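Local atomic coordinates of oxidoreductase (Azotobacter vinelandii, PDB entry 7D5M), a protein that binds NAD and, as a homologue of inositol dehydrogenase in the Gfo/Idh/MocA family, probably oxidises a polyol or sugar-like substrate. Residues Gly26-Ser31 with Glu327-Ala332; Leu226-Gln231 with Ala244-Glu249; Asn134-Gly139 with Asp345-Gly350; Gly277-Leu282 with Leu292-Gln297. All blocks are in the same frame, centred on the assembly; numbering follows the deposited sequence.

Contact 1 of 4, residues Gly26-Ser31 with Glu327-Ala332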
loop_
_atom_site.group_PDB
_atom_site.type_symbol
_atom_site.label_atom_id
_atom_site.label_comp_id
_atom_site.label_asym_id
_atom_site.label_seq_id
_atom_site.Cartn_x
_atom_site.Cartn_y
_atom_site.Cartn_z
ATOM N N GLY A 26 4.648 6.017 31.011
ATOM C CA GLY A 26 4.577 7.228 31.850
ATOM C C GLY A 26 4.529 8.492 31.006
ATOM O O GLY A 26 3.699 9.388 31.281
ATOM N N TYR A 27 5.358 8.573 29.967
ATOM C CA TYR A 27 5.510 9.829 29.196
ATOM C C TYR A 27 4.211 10.192 28.463
ATOM O O TYR A 27 3.801 11.368 28.497
ATOM C CB TYR A 27 6.677 9.766 28.213
ATOM C CG TYR A 27 6.757 11.038 27.416
ATOM C CD1 TYR A 27 7.080 12.232 28.038
ATOM C CD2 TYR A 27 6.380 11.075 26.084
ATOM C CE1 TYR A 27 7.096 13.425 27.342
ATOM C CE2 TYR A 27 6.402 12.262 25.371
ATOM C CZ TYR A 27 6.755 13.440 26.001
ATOM O OH TYR A 27 6.764 14.617 25.312
ATOM N N ILE A 28 3.578 9.248 27.778
ATOM C CA ILE A 28 2.370 9.591 26.972
ATOM C C ILE A 28 1.248 10.062 27.909
ATOM O O ILE A 28 0.517 10.993 27.528
ATOM C CB ILE A 28 1.935 8.464 26.016
ATOM C CG1 ILE A 28 0.824 8.973 25.090
ATOM C CG2 ILE A 28 1.522 7.198 26.756
ATOM C CD1 ILE A 28 0.644 8.148 23.847
ATOM N N HIS A 29 1.144 9.525 29.125
ATOM C CA HIS A 29 0.194 10.065 30.131
ATOM C C HIS A 29 0.429 11.565 30.319
ATOM O O HIS A 29 -0.548 12.338 30.255
ATOM C CB HIS A 29 0.302 9.339 31.465
ATOM C CG HIS A 29 -0.428 8.041 31.482
ATOM N ND1 HIS A 29 -1.762 7.954 31.841
ATOM C CD2 HIS A 29 -0.036 6.789 31.161
ATOM C CE1 HIS A 29 -2.151 6.698 31.760
ATOM N NE2 HIS A 29 -1.107 5.962 31.350
ATOM N N ARG A 30 1.665 11.955 30.602
ATOM C CA ARG A 30 2.016 13.369 30.891
ATOM C C ARG A 30 1.850 14.208 29.621
ATOM O O ARG A 30 1.345 15.329 29.714
ATOM C CB ARG A 30 3.427 13.473 31.456
ATOM C CG ARG A 30 3.559 12.874 32.846
ATOM C CD ARG A 30 4.940 13.111 33.442
ATOM N NE ARG A 30 6.008 12.455 32.696
ATOM C CZ ARG A 30 6.390 11.191 32.864
ATOM N NH1 ARG A 30 5.777 10.420 33.744
ATOM N NH2 ARG A 30 7.373 10.694 32.134
ATOM N N SER A 31 2.332 13.716 28.490
ATOM C CA SER A 31 2.236 14.457 27.208
ATOM C C SER A 31 0.774 14.849 26.965
ATOM O O SER A 31 0.505 16.021 26.657
ATOM C CB SER A 31 2.825 13.655 26.081
ATOM O OG SER A 31 3.016 14.477 24.939
ATOM N N GLU A 327 -1.546 13.308 12.189
ATOM C CA GLU A 327 -1.641 13.204 13.662
ATOM C C GLU A 327 -1.225 11.781 14.060
ATOM O O GLU A 327 -1.079 10.896 13.171
ATOM C CB GLU A 327 -3.040 13.592 14.131
ATOM C CG GLU A 327 -3.310 15.075 13.946
ATOM C CD GLU A 327 -4.591 15.596 14.572
ATOM O OE1 GLU A 327 -5.303 14.811 15.237
ATOM O OE2 GLU A 327 -4.850 16.811 14.408
ATOM N N GLY A 328 -0.982 11.571 15.347
ATOM C CA GLY A 328 -0.524 10.262 15.839
ATOM C C GLY A 328 -1.177 9.899 17.152
ATOM O O GLY A 328 -2.159 10.548 17.553
ATOM N N LEU A 329 -0.643 8.888 17.818
ATOM C CA LEU A 329 -1.272 8.342 19.044
ATOM C C LEU A 329 -1.243 9.390 20.167
ATOM O O LEU A 329 -2.101 9.317 21.051
ATOM C CB LEU A 329 -0.549 7.053 19.440
ATOM C CG LEU A 329 -1.133 6.306 20.645
ATOM C CD1 LEU A 329 -2.569 5.889 20.396
ATOM C CD2 LEU A 329 -0.291 5.079 20.972
ATOM N N PHE A 330 -0.320 10.353 20.149
ATOM C CA PHE A 330 -0.289 11.410 21.200
ATOM C C PHE A 330 -1.550 12.277 21.102
ATOM O O PHE A 330 -2.089 12.680 22.150
ATOM C CB PHE A 330 1.004 12.223 21.163
ATOM C CG PHE A 330 2.183 11.449 21.695
ATOM C CD1 PHE A 330 2.501 11.469 23.042
ATOM C CD2 PHE A 330 2.961 10.678 20.841
ATOM C CE1 PHE A 330 3.586 10.749 23.527
ATOM C CE2 PHE A 330 4.040 9.952 21.332
ATOM C CZ PHE A 330 4.340 9.982 22.676
ATOM N N GLU A 331 -2.033 12.527 19.888
ATOM C CA GLU A 331 -3.283 13.304 19.689
ATOM C C GLU A 331 -4.462 12.490 20.234
ATOM O O GLU A 331 -5.297 13.060 20.945
ATOM C CB GLU A 331 -3.482 13.667 18.220
ATOM C CG GLU A 331 -2.639 14.857 17.802
ATOM C CD GLU A 331 -1.139 14.635 17.868
ATOM O OE1 GLU A 331 -0.473 15.285 18.725
ATOM O OE2 GLU A 331 -0.636 13.803 17.092
ATOM N N ALA A 332 -4.531 11.208 19.892
ATOM C CA ALA A 332 -5.586 10.291 20.388
ATOM C C ALA A 332 -5.610 10.362 21.924
ATOM O O ALA A 332 -6.697 10.545 22.520
ATOM C CB ALA A 332 -5.339 8.887 19.896
#

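Contact 2 of 4, residues Leu226-Gln231 with Ala244-Glu249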
loop_
_atom_site.group_PDB
_atom_site.type_symbol
_atom_site.label_atom_id
_atom_site.label_comp_id
_atom_site.label_asym_id
_atom_site.label_seq_id
_atom_site.Cartn_x
_atom_site.Cartn_y
_atom_site.Cartn_z
ATOM N N LEU A 226 -18.980 -16.860 23.769
ATOM C CA LEU A 226 -17.660 -16.856 23.110
ATOM C C LEU A 226 -16.925 -18.158 23.400
ATOM O O LEU A 226 -17.270 -18.882 24.351
ATOM C CB LEU A 226 -16.845 -15.614 23.497
ATOM C CG LEU A 226 -16.361 -15.459 24.938
ATOM C CD1 LEU A 226 -15.203 -16.388 25.272
ATOM C CD2 LEU A 226 -15.915 -14.017 25.166
ATOM N N MET A 227 -15.948 -18.448 22.560
ATOM C CA MET A 227 -14.938 -19.484 22.840
ATOM C C MET A 227 -13.562 -18.862 22.636
ATOM O O MET A 227 -13.420 -17.913 21.821
ATOM C CB MET A 227 -15.115 -20.705 21.942
ATOM C CG MET A 227 -15.305 -20.353 20.496
ATOM S SD MET A 227 -14.842 -21.738 19.456
ATOM C CE MET A 227 -13.115 -21.900 19.925
ATOM N N CYS A 228 -12.585 -19.355 23.373
ATOM C CA CYS A 228 -11.196 -18.869 23.274
ATOM C C CYS A 228 -10.236 -20.053 23.334
ATOM O O CYS A 228 -10.296 -20.855 24.287
ATOM C CB CYS A 228 -10.882 -17.844 24.351
ATOM S SG CYS A 228 -9.167 -17.270 24.292
ATOM N N SER A 229 -9.383 -20.140 22.324
ATOM C CA SER A 229 -8.244 -21.072 22.260
ATOM C C SER A 229 -6.961 -20.247 22.392
ATOM O O SER A 229 -6.773 -19.315 21.590
ATOM C CB SER A 229 -8.314 -21.866 20.989
ATOM O OG SER A 229 -7.044 -22.372 20.662
ATOM N N ARG A 230 -6.141 -20.528 23.404
ATOM C CA ARG A 230 -4.927 -19.732 23.691
ATOM C C ARG A 230 -3.710 -20.648 23.796
ATOM O O ARG A 230 -3.851 -21.822 24.211
ATOM C CB ARG A 230 -5.131 -18.859 24.931
ATOM C CG ARG A 230 -4.980 -19.578 26.264
ATOM C CD ARG A 230 -5.272 -18.643 27.429
ATOM N NE ARG A 230 -5.321 -19.326 28.718
ATOM C CZ ARG A 230 -5.033 -18.780 29.903
ATOM N NH1 ARG A 230 -4.606 -17.528 29.999
ATOM N NH2 ARG A 230 -5.157 -19.510 31.003
ATOM N N GLN A 231 -2.554 -20.101 23.428
ATOM C CA GLN A 231 -1.275 -20.840 23.366
ATOM C C GLN A 231 -0.183 -20.035 24.066
ATOM O O GLN A 231 -0.230 -18.786 24.056
ATOM C CB GLN A 231 -0.884 -21.127 21.916
ATOM C CG GLN A 231 -1.972 -21.819 21.108
ATOM C CD GLN A 231 -3.031 -20.871 20.601
ATOM O OE1 GLN A 231 -2.729 -19.764 20.159
ATOM N NE2 GLN A 231 -4.278 -21.316 20.630
ATOM N N ALA A 244 -3.785 -15.873 21.041
ATOM C CA ALA A 244 -5.147 -16.353 21.329
ATOM C C ALA A 244 -6.103 -16.026 20.185
ATOM O O ALA A 244 -5.927 -14.994 19.488
ATOM C CB ALA A 244 -5.618 -15.776 22.636
ATOM N N TYR A 245 -7.073 -16.913 20.007
ATOM C CA TYR A 245 -8.222 -16.751 19.095
ATOM C C TYR A 245 -9.485 -16.712 19.937
ATOM O O TYR A 245 -9.778 -17.707 20.630
ATOM C CB TYR A 245 -8.297 -17.904 18.095
ATOM C CG TYR A 245 -6.997 -18.114 17.379
ATOM C CD1 TYR A 245 -6.687 -17.374 16.250
ATOM C CD2 TYR A 245 -6.063 -19.026 17.847
ATOM C CE1 TYR A 245 -5.480 -17.544 15.596
ATOM C CE2 TYR A 245 -4.850 -19.198 17.212
ATOM C CZ TYR A 245 -4.563 -18.463 16.075
ATOM O OH TYR A 245 -3.361 -18.622 15.451
ATOM N N THR A 246 -10.229 -15.616 19.845
ATOM C CA THR A 246 -11.550 -15.496 20.492
ATOM C C THR A 246 -12.618 -15.387 19.414
ATOM O O THR A 246 -12.594 -14.422 18.634
ATOM C CB THR A 246 -11.620 -14.322 21.465
ATOM O OG1 THR A 246 -10.516 -14.456 22.354
ATOM C CG2 THR A 246 -12.939 -14.306 22.210
ATOM N N LEU A 247 -13.523 -16.355 19.377
ATOM C CA LEU A 247 -14.688 -16.324 18.476
ATOM C C LEU A 247 -15.934 -16.036 19.316
ATOM O O LEU A 247 -16.114 -16.658 20.402
ATOM C CB LEU A 247 -14.780 -17.653 17.727
ATOM C CG LEU A 247 -15.846 -17.706 16.637
ATOM C CD1 LEU A 247 -15.547 -16.717 15.519
ATOM C CD2 LEU A 247 -15.951 -19.112 16.074
ATOM N N MET A 248 -16.743 -15.091 18.859
ATOM C CA MET A 248 -17.920 -14.608 19.616
ATOM C C MET A 248 -19.163 -14.630 18.731
ATOM O O MET A 248 -19.069 -14.315 17.527
ATOM C CB MET A 248 -17.663 -13.183 20.108
ATOM C CG MET A 248 -16.317 -13.040 20.768
ATOM S SD MET A 248 -16.144 -11.466 21.604
ATOM C CE MET A 248 -16.046 -10.335 20.226
ATOM N N GLU A 249 -20.292 -14.992 19.329
ATOM C CA GLU A 249 -21.633 -14.775 18.744
ATOM C C GLU A 249 -22.260 -13.598 19.477
ATOM O O GLU A 249 -22.348 -13.664 20.712
ATOM C CB GLU A 249 -22.532 -15.998 18.912
ATOM C CG GLU A 249 -21.880 -17.308 18.525
ATOM C CD GLU A 249 -22.788 -18.514 18.724
ATOM O OE1 GLU A 249 -23.857 -18.340 19.349
ATOM O OE2 GLU A 249 -22.426 -19.625 18.257
#

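Contact 3 of 4, residues Asn134-Gly139 with Asp345-Gly350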
loop_
_atom_site.group_PDB
_atom_site.type_symbol
_atom_site.label_atom_id
_atom_site.label_comp_id
_atom_site.label_asym_id
_atom_site.label_seq_id
_atom_site.Cartn_x
_atom_site.Cartn_y
_atom_site.Cartn_z
ATOM N N ASN A 134 -18.786 7.376 45.422
ATOM C CA ASN A 134 -17.944 8.561 45.733
ATOM C C ASN A 134 -18.069 9.632 44.633
ATOM O O ASN A 134 -17.377 10.642 44.724
ATOM C CB ASN A 134 -16.500 8.122 45.980
ATOM C CG ASN A 134 -16.361 7.410 47.310
ATOM O OD1 ASN A 134 -16.314 8.071 48.342
ATOM N ND2 ASN A 134 -16.350 6.081 47.297
ATOM N N ASN A 135 -18.886 9.381 43.599
ATOM C CA ASN A 135 -19.216 10.336 42.517
ATOM C C ASN A 135 -17.908 10.769 41.849
ATOM O O ASN A 135 -17.711 11.975 41.640
ATOM C CB ASN A 135 -20.024 11.523 43.057
ATOM C CG ASN A 135 -20.630 12.365 41.958
ATOM O OD1 ASN A 135 -20.909 11.864 40.873
ATOM N ND2 ASN A 135 -20.851 13.640 42.233
ATOM N N ARG A 136 -17.020 9.813 41.573
ATOM C CA ARG A 136 -15.708 10.084 40.945
ATOM C C ARG A 136 -15.755 9.598 39.497
ATOM O O ARG A 136 -16.429 8.597 39.210
ATOM C CB ARG A 136 -14.563 9.398 41.703
ATOM C CG ARG A 136 -14.444 9.764 43.178
ATOM C CD ARG A 136 -14.126 11.224 43.464
ATOM N NE ARG A 136 -15.275 12.111 43.303
ATOM C CZ ARG A 136 -15.222 13.437 43.280
ATOM N NH1 ARG A 136 -14.069 14.060 43.460
ATOM N NH2 ARG A 136 -16.327 14.138 43.088
ATOM N N VAL A 137 -15.069 10.327 38.627
ATOM C CA VAL A 137 -14.757 9.905 37.232
ATOM C C VAL A 137 -13.595 8.917 37.303
ATOM O O VAL A 137 -12.624 9.201 38.017
ATOM C CB VAL A 137 -14.400 11.122 36.367
ATOM C CG1 VAL A 137 -13.941 10.701 34.983
ATOM C CG2 VAL A 137 -15.561 12.100 36.284
ATOM N N VAL A 138 -13.705 7.790 36.604
ATOM C CA VAL A 138 -12.554 6.876 36.353
ATOM C C VAL A 138 -12.383 6.776 34.838
ATOM O O VAL A 138 -13.194 6.096 34.195
ATOM C CB VAL A 138 -12.736 5.492 37.006
ATOM C CG1 VAL A 138 -11.586 4.557 36.654
ATOM C CG2 VAL A 138 -12.871 5.599 38.519
ATOM N N GLY A 139 -11.373 7.449 34.286
ATOM C CA GLY A 139 -10.977 7.234 32.883
ATOM C C GLY A 139 -10.156 5.966 32.769
ATOM O O GLY A 139 -9.454 5.632 33.741
ATOM N N ASP A 345 -14.060 18.166 36.048
ATOM C CA ASP A 345 -14.461 19.567 36.344
ATOM C C ASP A 345 -15.992 19.659 36.373
ATOM O O ASP A 345 -16.507 20.288 37.326
ATOM C CB ASP A 345 -13.865 20.543 35.329
ATOM C CG ASP A 345 -14.338 21.966 35.548
ATOM O OD1 ASP A 345 -13.896 22.581 36.531
ATOM O OD2 ASP A 345 -15.172 22.416 34.753
ATOM N N ALA A 346 -16.680 19.051 35.401
ATOM C CA ALA A 346 -18.161 19.042 35.294
ATOM C C ALA A 346 -18.754 18.369 36.537
ATOM O O ALA A 346 -19.831 18.820 37.003
ATOM C CB ALA A 346 -18.624 18.364 34.032
ATOM N N THR A 347 -18.093 17.329 37.056
ATOM C CA THR A 347 -18.575 16.580 38.246
ATOM C C THR A 347 -18.534 17.539 39.442
ATOM O O THR A 347 -19.561 17.656 40.154
ATOM C CB THR A 347 -17.778 15.283 38.459
ATOM O OG1 THR A 347 -17.984 14.426 37.334
ATOM C CG2 THR A 347 -18.181 14.550 39.721
ATOM N N GLU A 348 -17.409 18.229 39.634
ATOM C CA GLU A 348 -17.200 19.212 40.730
ATOM C C GLU A 348 -18.255 20.321 40.640
ATOM O O GLU A 348 -18.764 20.724 41.695
ATOM C CB GLU A 348 -15.800 19.825 40.674
ATOM C CG GLU A 348 -14.683 18.831 40.938
ATOM C CD GLU A 348 -14.884 17.984 42.181
ATOM O OE1 GLU A 348 -15.217 18.566 43.229
ATOM O OE2 GLU A 348 -14.724 16.746 42.092
ATOM N N ARG A 349 -18.584 20.785 39.432
ATOM C CA ARG A 349 -19.511 21.931 39.219
ATOM C C ARG A 349 -20.979 21.473 39.243
ATOM O O ARG A 349 -21.862 22.353 39.297
ATOM C CB ARG A 349 -19.177 22.632 37.897
ATOM C CG ARG A 349 -17.854 23.383 37.919
ATOM C CD ARG A 349 -17.630 24.230 36.669
ATOM N NE ARG A 349 -17.665 23.452 35.429
ATOM C CZ ARG A 349 -18.712 23.315 34.619
ATOM N NH1 ARG A 349 -19.870 23.901 34.889
ATOM N NH2 ARG A 349 -18.614 22.572 33.532
ATOM N N GLY A 350 -21.251 20.165 39.183
ATOM C CA GLY A 350 -22.618 19.622 39.054
ATOM C C GLY A 350 -23.247 19.975 37.715
ATOM O O GLY A 350 -24.462 20.241 37.681
HETATM O O HOH W 1 -21.617 16.181 40.864
#

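Contact 4 of 4, residues Gly277-Leu282 with Leu292-Gln297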
loop_
_atom_site.group_PDB
_atom_site.type_symbol
_atom_site.label_atom_id
_atom_site.label_comp_id
_atom_site.label_asym_id
_atom_site.label_seq_id
_atom_site.Cartn_x
_atom_site.Cartn_y
_atom_site.Cartn_z
ATOM N N GLY A 277 -20.711 -5.252 7.073
ATOM C CA GLY A 277 -22.177 -5.184 6.978
ATOM C C GLY A 277 -22.675 -5.808 5.690
ATOM O O GLY A 277 -21.852 -6.166 4.809
ATOM N N SER A 278 -23.995 -5.912 5.557
ATOM C CA SER A 278 -24.660 -6.441 4.346
ATOM C C SER A 278 -24.357 -5.552 3.128
ATOM O O SER A 278 -24.368 -6.078 2.003
ATOM C CB SER A 278 -26.142 -6.588 4.584
ATOM O OG SER A 278 -26.724 -5.327 4.892
ATOM N N ARG A 279 -24.109 -4.252 3.319
ATOM C CA ARG A 279 -23.916 -3.276 2.214
ATOM C C ARG A 279 -22.429 -2.977 2.000
ATOM O O ARG A 279 -22.039 -2.717 0.856
ATOM C CB ARG A 279 -24.675 -1.976 2.514
ATOM C CG ARG A 279 -24.406 -0.837 1.540
ATOM C CD ARG A 279 -25.305 0.360 1.801
ATOM N NE ARG A 279 -25.116 1.403 0.801
ATOM C CZ ARG A 279 -24.362 2.497 0.925
ATOM N NH1 ARG A 279 -23.688 2.762 2.034
ATOM N NH2 ARG A 279 -24.296 3.343 -0.088
ATOM N N ALA A 280 -21.648 -2.892 3.070
ATOM C CA ALA A 280 -20.304 -2.287 3.020
ATOM C C ALA A 280 -19.505 -2.718 4.244
ATOM O O ALA A 280 -20.115 -3.136 5.237
ATOM C CB ALA A 280 -20.423 -0.778 2.944
ATOM N N SER A 281 -18.184 -2.586 4.160
ATOM C CA SER A 281 -17.249 -2.778 5.291
ATOM C C SER A 281 -16.491 -1.479 5.561
ATOM O O SER A 281 -16.341 -0.656 4.653
ATOM C CB SER A 281 -16.291 -3.905 5.031
ATOM O OG SER A 281 -16.980 -5.133 4.852
ATOM N N LEU A 282 -16.044 -1.293 6.795
ATOM C CA LEU A 282 -14.997 -0.294 7.082
ATOM C C LEU A 282 -13.850 -1.010 7.784
ATOM O O LEU A 282 -14.071 -2.056 8.419
ATOM C CB LEU A 282 -15.551 0.899 7.866
ATOM C CG LEU A 282 -16.272 0.624 9.171
ATOM C CD1 LEU A 282 -15.295 0.362 10.305
ATOM C CD2 LEU A 282 -17.167 1.807 9.518
ATOM N N LEU A 292 -9.342 5.656 7.002
ATOM C CA LEU A 292 -10.374 4.634 7.291
ATOM C C LEU A 292 -10.879 4.091 5.955
ATOM O O LEU A 292 -11.398 4.888 5.139
ATOM C CB LEU A 292 -11.489 5.272 8.115
ATOM C CG LEU A 292 -12.668 4.354 8.445
ATOM C CD1 LEU A 292 -12.270 3.319 9.479
ATOM C CD2 LEU A 292 -13.844 5.176 8.936
ATOM N N ALA A 293 -10.663 2.800 5.707
ATOM C CA ALA A 293 -11.151 2.117 4.488
ATOM C C ALA A 293 -12.673 2.044 4.561
ATOM O O ALA A 293 -13.189 1.678 5.621
ATOM C CB ALA A 293 -10.565 0.734 4.353
ATOM N N PHE A 294 -13.359 2.387 3.477
ATOM C CA PHE A 294 -14.838 2.303 3.377
ATOM C C PHE A 294 -15.168 1.649 2.045
ATOM O O PHE A 294 -14.894 2.232 0.993
ATOM C CB PHE A 294 -15.505 3.668 3.545
ATOM C CG PHE A 294 -17.004 3.648 3.373
ATOM C CD1 PHE A 294 -17.783 2.685 3.994
ATOM C CD2 PHE A 294 -17.639 4.618 2.614
ATOM C CE1 PHE A 294 -19.162 2.681 3.836
ATOM C CE2 PHE A 294 -19.017 4.618 2.475
ATOM C CZ PHE A 294 -19.773 3.646 3.077
ATOM N N GLU A 295 -15.709 0.442 2.108
ATOM C CA GLU A 295 -15.752 -0.468 0.941
ATOM C C GLU A 295 -17.191 -0.932 0.729
ATOM O O GLU A 295 -17.600 -1.944 1.327
ATOM C CB GLU A 295 -14.757 -1.602 1.157
ATOM C CG GLU A 295 -13.377 -1.087 1.534
ATOM C CD GLU A 295 -12.288 -2.142 1.615
ATOM O OE1 GLU A 295 -12.608 -3.327 1.881
ATOM O OE2 GLU A 295 -11.110 -1.774 1.382
ATOM N N ILE A 296 -17.918 -0.203 -0.111
ATOM C CA ILE A 296 -19.323 -0.552 -0.467
ATOM C C ILE A 296 -19.255 -1.682 -1.495
ATOM O O ILE A 296 -18.539 -1.511 -2.517
ATOM C CB ILE A 296 -20.090 0.669 -1.002
ATOM C CG1 ILE A 296 -20.154 1.817 0.011
ATOM C CG2 ILE A 296 -21.471 0.245 -1.479
ATOM C CD1 ILE A 296 -20.617 3.128 -0.579
ATOM N N GLN A 297 -19.957 -2.789 -1.253
ATOM C CA GLN A 297 -19.950 -3.914 -2.217
ATOM C C GLN A 297 -20.447 -3.407 -3.574
ATOM O O GLN A 297 -21.528 -2.780 -3.629
ATOM C CB GLN A 297 -20.777 -5.110 -1.745
ATOM C CG GLN A 297 -20.759 -6.251 -2.766
ATOM C CD GLN A 297 -19.365 -6.743 -3.081
ATOM O OE1 GLN A 297 -18.492 -6.784 -2.207
ATOM N NE2 GLN A 297 -19.145 -7.147 -4.328
HETATM O O HOH W 2 -23.471 -2.784 -1.591
#

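Contact 1 of 4, residues Gly26-Ser31 with Glu327-Ala332
Phe330 lays one ring face under the methyl end of Ile28: CD1 of Ile28 stands 4.0 Å from the centroid of the Phe330 ring and 17° off its normal, a CH-pi contact displaced toward the rim. The pair joins helix 26-34, the first helix of the NAD-binding Rossmann fold, to the start of helix 329-349, which belongs to the C-terminal alpha/beta part of the chain. In Ile28, CG1 is anti to the backbone N (chi1 -172°), which directs it toward the ring, and the extended chi2 carries CD1 over its face; CG1 of Ile28 comes to 3.6 Å from CE1 of Phe330. The Tyr27 and Phe330 rings meet rim to rim, neither over the other's face, with centroids 5.9 Å apart and planes at 60°. From the next turn Ser31 adds its hydroxymethyl group, OG lying 3.6 Å from CD1 of Phe330. With alanine in place of Phe330, the CD1 methyl of Ile28 is likely to lose the ring face it rests on, and a gap would probably open between the two helices. Arg35 of the second subunit makes a cation-pi contact with the same ring, and the Tyr27 hydroxyl bonds to Asp36 of that subunit, which places this joint at a subunit interface. Leu329, whose side chain is about 6 Å from the bound NAD, gives Ile28 a second apolar neighbour, its CG 4.1 Å from CD1 of Ile28. Gly328 is the N-cap, and its N donates to the anti lone pair of OE2 of Glu331 at 2.9 Å.

Contact 2 of 4, residues Leu226-Gln231 with Ala244-Glu249
Met227 and Leu247 face each other as a hydrogen-bonded antiparallel pair, their side chains running side by side in the same direction, with CG of Met227 3.9 Å from CB of Leu247. CG of Met227 sits between the backbone N and the carbonyl carbon (chi1 47°). On the same face, Tyr245 is paired with Ser229, but Gln231, two residues beyond Ser229, folds against its ring: bent at chi2, it crosses Tyr245 at about a right angle and brings OE1 of Gln231 to 3.7 Å from CE2 of Tyr245. That oxygen bonds to Asn243, while the Tyr245 hydroxyl bonds to His169 of the third subunit.

The other face is mixed: Leu226 and Met248 at one end, the small Cys228, Thr246 and Ala244 in the middle. CB of Leu226 rests 3.8 Å from CG of Met248. The sulfur of Cys228 touches two neighbours of the partner strand, 3.7 Å from OG1 of Thr246 and 4.2 Å from CB of Ala244, and the Ala244 methyl also meets CB of Arg230. The small side chains of Cys228, Ala244 and Thr246 give Leu203 of helix 202-217 a shallow bed.

Four backbone bonds fix the register, the straightest from N of Tyr245 to O of Ser229 (2.9 Å, 175°). With strand axes 4.7 Å apart and 176° between their directions, this is a regular antiparallel beta hairpin in the large mixed sheet typical of the C-terminal domain of Gfo/Idh/MocA oxidoreductases.

Contact 3 of 4, residues Asn134-Gly139 with Asp345-Gly350
Bends at chi2 (-64°) and chi3 (77°) curl Arg136 back over its own backbone and present the guanidinium to Glu348, which is itself bent at chi2. OE2 of Glu348 receives NH1 of Arg136 at 3.1 Å through its syn lone pair, in a salt bridge whose planes stand 85° apart; the accompanying bond from NH2 of Arg136 is weak. Three further weak bonds hold the curl: NE of Arg136 reaches O of Asn134 and of Asn135, and NH2 also reaches the latter. Gly108 O takes NH1 as well, and NE2 of His110 also bonds to OE2 of Glu348, so both members of the salt bridge have a further partner, in strand 110-113 or the loop before it. A leucine in place of Arg136 would probably leave the Glu348 carboxylate without its cationic mate and the Asn134 and Asn135 carbonyls without these donors.

Thr347 fills the middle of the contact. Its CG2 lies 3.2 Å from O of Asn135, while its OG1, bonded to Ala343 O, sits 3.5 Å from CG2 of Val137. At the exposed margin a water bridges ND2 of Asn135 and O of Thr347.

Asn135 has positive phi and closes the preceding helix as a Schellman motif, as Gly350 does for helix 329-349. The contact thus sets two helix C-termini together, one leading into edge strand 138-140 of the Rossmann sheet.

Contact 4 of 4, residues Gly277-Leu282 with Leu292-Gln297
Ser281 and Glu295 exchange two backbone hydrogen bonds: N of Glu295 to O of Ser281 at 2.8 Å, nearly straight at 163°, and N of Ser281 to O of Glu295 at 3.0 Å, the donor standing 42° above the carbonyl plane. Beyond the strand end the ladder gains a third rung, from N of Gln297 to O of Arg279 at 3.0 Å, and a water donates to both O of Arg279 and O of Gln297. OG of Ser281 bonds to O of Ala265 of the third subunit.

Outward from this ladder, the Ala280 methyl rests against two larger groups of the partner strand, 3.8 Å from CE1 of Phe294 and 3.9 Å from CG1 of Ile296. Arg279, extended from CG to NE, runs alongside Ile296, which covers part of one guanidinium face; NH2 of Arg279 lies 3.7 Å from CD1 of Ile296. NH1 of Arg279 also approaches the edge of the Phe294 ring, but its hydrogen bond goes to Glu161 O. Farther along, Leu282 and Leu292 meet through their CD1 methyls.

Leu282, Leu292 and Phe294 pack on helix 148-158, and the hairpin, its axes at 172°, lies between strands 271-277 and 301-305.

How the contacts relate
From the N terminus, helix 26-34 supplies the first half of contact 1, and the chain then completes most of the Rossmann fold before 134-139 opens contact 3. Both remain open while the C-terminal domain forms its two hairpins in series, contact 2 and then contact 4, their segments 13 and 10 residues apart at the closest ends. Both hairpins are therefore nested inside the loops of contacts 1 and 3. They share one mixed sheet, their centres 25 Å apart, and each touches the third subunit. Helix 329-349 then closes contact 1 at its start and contact 3 at its end, so these two loops cross and one helix ties the domains at two places.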